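Side-chain contacts in putative phosphatase (DUF442) (Shewanella putrefaciens CN-32, PDB 3GXH), which is probably a phosphatase of the dual-specificity and tyrosine phosphatase superfamily, although its substrate is not known: residues N8-I12 and R13-Q17; Q145-L148 and T149-A153. All coordinates share one frame; numbering follows the deposited sequence. Where two conformers were deposited one is given.

Contact 1. Residues N8-I12 and R13-Q17. With SO4 (sulfate ion), chain F; EDO (1,2-ethanediol), chain G; SO4 (sulfate ion), chain E.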
loop_
_atom_site.group_PDB
_atom_site.type_symbol
_atom_site.label_atom_id
_atom_site.label_comp_id
_atom_site.label_asym_id
_atom_site.label_seq_id
_atom_site.Cartn_x
_atom_site.Cartn_y
_atom_site.Cartn_z
ATOM N N ASN A 8 -6.454 16.853 4.258
ATOM C CA ASN A 8 -7.287 16.194 5.241
ATOM C C ASN A 8 -6.941 14.719 5.424
ATOM O O ASN A 8 -7.517 14.108 6.316
ATOM C CB ASN A 8 -8.794 16.355 4.960
ATOM C CG ASN A 8 -9.356 17.709 5.457
ATOM O OD1 ASN A 8 -8.646 18.526 6.041
ATOM N ND2 ASN A 8 -10.646 17.915 5.248
ATOM N N LEU A 9 -5.990 14.166 4.684
ATOM C CA LEU A 9 -5.528 12.801 4.884
ATOM C C LEU A 9 -4.299 12.701 5.796
ATOM O O LEU A 9 -3.831 11.596 6.060
ATOM C CB LEU A 9 -5.164 12.183 3.537
ATOM C CG LEU A 9 -6.303 12.184 2.517
ATOM C CD1 LEU A 9 -5.825 11.413 1.219
ATOM C CD2 LEU A 9 -7.591 11.535 3.031
ATOM N N GLN A 10 -3.745 13.825 6.241
ATOM C CA GLN A 10 -2.464 13.831 6.929
ATOM C C GLN A 10 -2.510 13.329 8.374
ATOM O O GLN A 10 -1.454 13.189 8.971
ATOM C CB GLN A 10 -1.838 15.242 6.835
ATOM C CG GLN A 10 -1.397 15.572 5.399
ATOM C CD GLN A 10 -0.274 14.667 4.862
ATOM O OE1 GLN A 10 -0.383 14.172 3.749
ATOM N NE2 GLN A 10 0.740 14.403 5.668
ATOM N N GLY A 11 -3.702 12.993 8.869
ATOM C CA GLY A 11 -3.871 12.322 10.161
ATOM C C GLY A 11 -3.861 10.827 10.057
ATOM O O GLY A 11 -3.801 10.150 11.085
ATOM N N ILE A 12 -3.843 10.257 8.845
ATOM C CA ILE A 12 -3.728 8.805 8.656
ATOM C C ILE A 12 -2.298 8.356 8.951
ATOM O O ILE A 12 -1.290 8.922 8.488
ATOM C CB ILE A 12 -4.173 8.385 7.266
ATOM C CG1 ILE A 12 -5.620 8.753 7.104
ATOM C CG2 ILE A 12 -3.950 6.904 7.007
ATOM C CD1 ILE A 12 -6.139 8.648 5.663
ATOM N N ARG A 13 -2.230 7.333 9.797
ATOM C CA ARG A 13 -0.957 6.803 10.198
ATOM C C ARG A 13 -0.039 6.486 9.034
ATOM O O ARG A 13 -0.413 5.773 8.123
ATOM C CB ARG A 13 -1.151 5.492 11.023
ATOM C CG ARG A 13 0.102 4.895 11.617
ATOM C CD ARG A 13 -0.233 3.699 12.466
ATOM N NE ARG A 13 0.976 3.164 13.059
ATOM C CZ ARG A 13 0.959 2.152 13.931
ATOM N NH1 ARG A 13 -0.181 1.584 14.279
ATOM N NH2 ARG A 13 2.119 1.702 14.395
ATOM N N ALA A 14 1.178 7.024 9.072
ATOM C CA ALA A 14 2.232 6.721 8.092
ATOM C C ALA A 14 1.827 6.955 6.650
ATOM O O ALA A 14 2.368 6.317 5.733
ATOM C CB ALA A 14 2.772 5.297 8.291
ATOM N N LEU A 15 0.929 7.905 6.413
ATOM C CA LEU A 15 0.504 8.221 5.035
ATOM C C LEU A 15 1.584 8.886 4.214
ATOM O O LEU A 15 2.230 9.850 4.658
ATOM C CB LEU A 15 -0.788 9.038 5.028
ATOM C CG LEU A 15 -1.397 9.140 3.590
ATOM C CD1 LEU A 15 -2.849 8.834 3.531
ATOM C CD2 LEU A 15 -1.119 10.528 3.183
ATOM N N GLN A 16 1.791 8.366 3.013
ATOM C CA GLN A 16 2.764 8.919 2.090
ATOM C C GLN A 16 2.253 8.801 0.693
ATOM O O GLN A 16 2.016 7.677 0.192
ATOM C CB GLN A 16 4.098 8.167 2.180
ATOM C CG GLN A 16 5.223 8.801 1.336
ATOM C CD GLN A 16 6.589 8.174 1.566
ATOM O OE1 GLN A 16 6.907 7.720 2.662
ATOM N NE2 GLN A 16 7.394 8.142 0.530
ATOM N N GLN A 17 2.160 9.936 0.013
ATOM C CA GLN A 17 1.789 9.937 -1.393
ATOM C C GLN A 17 2.967 9.476 -2.217
ATOM O O GLN A 17 4.044 10.035 -2.139
ATOM C CB GLN A 17 1.389 11.313 -1.835
ATOM C CG GLN A 17 1.098 11.361 -3.275
ATOM C CD GLN A 17 -0.208 12.001 -3.489
ATOM O OE1 GLN A 17 -1.209 11.302 -3.774
ATOM N NE2 GLN A 17 -0.268 13.315 -3.252
HETATM S S SO4 F . 3.115 8.064 11.710
HETATM O O1 SO4 F . 4.313 8.737 11.316
HETATM O O2 SO4 F . 3.222 6.678 11.299
HETATM O O3 SO4 F . 2.915 8.045 13.181
HETATM O O4 SO4 F . 2.027 8.715 11.108
HETATM C C1 EDO G . -5.131 2.252 13.440
HETATM O O1 EDO G . -6.096 2.849 12.872
HETATM C C2 EDO G . -3.888 3.162 13.487
HETATM O O2 EDO G . -2.869 2.466 14.173
HETATM S S SO4 E . 6.166 2.779 13.545
HETATM O O1 SO4 E . 6.157 4.184 13.107
HETATM O O2 SO4 E . 7.157 2.501 14.597
HETATM O O3 SO4 E . 4.837 2.432 14.008
HETATM O O4 SO4 E . 6.517 2.080 12.353
HETATM O O HOH W 1 2.115 12.600 3.693
#
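Leu-15 folds back on Leu-9, Gln-10 and Ile-12 across two successive beta turns, a type I turn from Leu-9 to Ile-12 and a type II turn from Ile-12 to Leu-15. Its CD1 packs against CD1 of Ile-12 at 3.9 Å and CB of Leu-9 at 4.1 Å. CG of Leu-15 lies anti to the backbone N (chi1 -169°), which points the branch toward the first turn; CD1 and CD2 both come near Leu-9 O. CD2 also meets OE1 of Gln-10, and the two side chains cross at about a right angle. One water donates both to OE1 of Gln-10 and to the backbone O of Leu-15. The second turn closes through Leu-15 N to Ile-12 O, 3.2 Å, with the donor above the carbonyl plane. Leu-36 of helix 30-38 touches both Leu-9 and Ile-12, and Ser-25 of strand 22-25 touches Ile-12 and Leu-15. Arg-13 extends away from this packing. Its guanidinium edge holds 1,2-ethanediol through NH1 and one sulfate through NH2, both probably from the crystallisation liquor. A second sulfate accepts from the backbone: Ala-14 N reaches its O4 at 2.8 Å, with an N-H...O angle of 171°.

Contact 2. Residues Q145-L148 and T149-A153; sequences QALL and TEVSA
Thr-149 N donates to Gln-145 O at 2.9 Å, the first of the i to i-4 bonds here in the alpha helix 142-154. The backbone bonds that follow likewise join each residue to the one four places earlier. Thr-149 OG1 lies 3.1 Å from the same Gln-145 O, so the side chain stays close against the preceding turn. Glu-150 comes next, with its N bonded to Ala-146 O. Its CB rests 3.3 Å from that oxygen, and beyond CG the chain runs out extended. Val-151 N donates to Leu-147 O, nearly in line with the carbonyl bond. CG2 of Val-151 sits beside its backbone N (chi1 168°), which sets this methyl 3.4 Å from Leu-147 O. The same methyl meets CD1 of Leu-147 at 4.2 Å, a loose apolar contact between two buried side chains one helical turn apart. Val-82 of helix 82-94 touches Leu-147, Glu-150 and Val-151, while Leu-116 of helix 108-120 touches Leu-148, Val-151 and Ser-152. The helix therefore packs against both of these helices. Ser-152 completes the set. Its OG is anti to the carbonyl carbon (chi1 -63°), which brings it back along the helix. Leu-148 O then accepts two bonds from opposite faces of its plane, from Ser-152 N at 2.9 Å and from Ser-152 OG at 2.7 Å.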
loop_
_atom_site.group_PDB
_atom_site.type_symbol
_atom_site.label_atom_id
_atom_site.label_comp_id
_atom_site.label_asym_id
_atom_site.label_seq_id
_atom_site.Cartn_x
_atom_site.Cartn_y
_atom_site.Cartn_z
ATOM N N GLN A 145 14.536 -8.152 2.072
ATOM C CA GLN A 145 15.602 -7.802 1.162
ATOM C C GLN A 145 15.567 -8.738 -0.033
ATOM O O GLN A 145 15.696 -8.326 -1.214
ATOM C CB GLN A 145 16.938 -7.961 1.872
ATOM C CG GLN A 145 17.309 -6.806 2.751
ATOM C CD GLN A 145 18.710 -6.952 3.298
ATOM O OE1 GLN A 145 18.984 -7.860 4.077
ATOM N NE2 GLN A 145 19.609 -6.053 2.891
ATOM N N ALA A 146 15.442 -10.040 0.247
ATOM C CA ALA A 146 15.471 -11.052 -0.804
ATOM C C ALA A 146 14.307 -10.903 -1.771
ATOM O O ALA A 146 14.459 -11.037 -2.991
ATOM C CB ALA A 146 15.456 -12.495 -0.196
ATOM N N LEU A 147 13.145 -10.604 -1.237
ATOM C CA LEU A 147 11.931 -10.361 -2.031
ATOM C C LEU A 147 12.178 -9.195 -2.975
ATOM O O LEU A 147 11.930 -9.282 -4.201
ATOM C CB LEU A 147 10.718 -10.065 -1.158
ATOM C CG LEU A 147 9.419 -9.738 -1.902
ATOM C CD1 LEU A 147 8.894 -10.977 -2.601
ATOM C CD2 LEU A 147 8.393 -9.124 -0.951
ATOM N N LEU A 148 12.643 -8.087 -2.425
ATOM C CA LEU A 148 12.875 -6.904 -3.230
ATOM C C LEU A 148 13.902 -7.136 -4.341
ATOM O O LEU A 148 13.699 -6.714 -5.484
ATOM C CB LEU A 148 13.265 -5.714 -2.386
ATOM C CG LEU A 148 12.071 -4.898 -1.792
ATOM C CD1 LEU A 148 11.073 -5.790 -1.037
ATOM C CD2 LEU A 148 12.639 -3.778 -0.924
ATOM N N THR A 149 14.969 -7.848 -4.027
ATOM C CA THR A 149 16.036 -8.137 -5.003
ATOM C C THR A 149 15.472 -9.029 -6.096
ATOM O O THR A 149 15.703 -8.788 -7.288
ATOM C CB THR A 149 17.233 -8.809 -4.308
ATOM O OG1 THR A 149 17.838 -7.905 -3.367
ATOM C CG2 THR A 149 18.293 -9.307 -5.347
ATOM N N GLU A 150 14.729 -10.049 -5.721
ATOM C CA GLU A 150 14.200 -11.046 -6.670
ATOM C C GLU A 150 13.223 -10.378 -7.621
ATOM O O GLU A 150 13.266 -10.614 -8.832
ATOM C CB GLU A 150 13.488 -12.197 -5.930
ATOM C CG GLU A 150 12.894 -13.296 -6.871
ATOM C CD GLU A 150 12.490 -14.611 -6.146
ATOM O OE1 GLU A 150 12.774 -14.774 -4.926
ATOM O OE2 GLU A 150 11.885 -15.494 -6.813
ATOM N N VAL A 151 12.347 -9.537 -7.089
ATOM C CA VAL A 151 11.318 -8.939 -7.932
ATOM C C VAL A 151 11.940 -7.881 -8.810
ATOM O O VAL A 151 11.527 -7.770 -9.997
ATOM C CB VAL A 151 10.186 -8.312 -7.122
ATOM C CG1 VAL A 151 9.265 -7.434 -8.033
ATOM C CG2 VAL A 151 9.374 -9.353 -6.456
ATOM N N SER A 152 12.898 -7.101 -8.294
ATOM C CA SER A 152 13.579 -6.074 -9.074
ATOM C C SER A 152 14.246 -6.730 -10.274
ATOM O O SER A 152 14.066 -6.287 -11.416
ATOM C CB SER A 152 14.598 -5.318 -8.236
ATOM O OG SER A 152 13.967 -4.626 -7.171
ATOM N N ALA A 153 14.993 -7.806 -10.030
ATOM C CA ALA A 153 15.654 -8.555 -11.135
ATOM C C ALA A 153 14.669 -9.166 -12.146
ATOM O O ALA A 153 14.939 -9.147 -13.363
ATOM C CB ALA A 153 16.592 -9.636 -10.580
#

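Contacts 1 and 2 lie on opposite sides of the chain's centre, with their own centres about 27 Å apart. Both are local and partly buried, and each mixes buried aliphatic side chains (Leu-9 and Ile-12; Leu-147, Leu-148 and Val-151) with exposed polar ones. They pack against different elements. Contact 1 leads into the edge strand 16-19 and leans on strand 22-25 and helix 30-38. Contact 2 belongs to helix 142-154, near the C-terminus, and meets helices 82-94 and 108-120. In 8-17 the turns use few backbone bonds, and water, sulfate and 1,2-ethanediol take part, the last two probably from the crystallisation liquor. In 145-153 repeated helical bonds dominate, and a serine hydroxyl turns back onto the helix's own backbone.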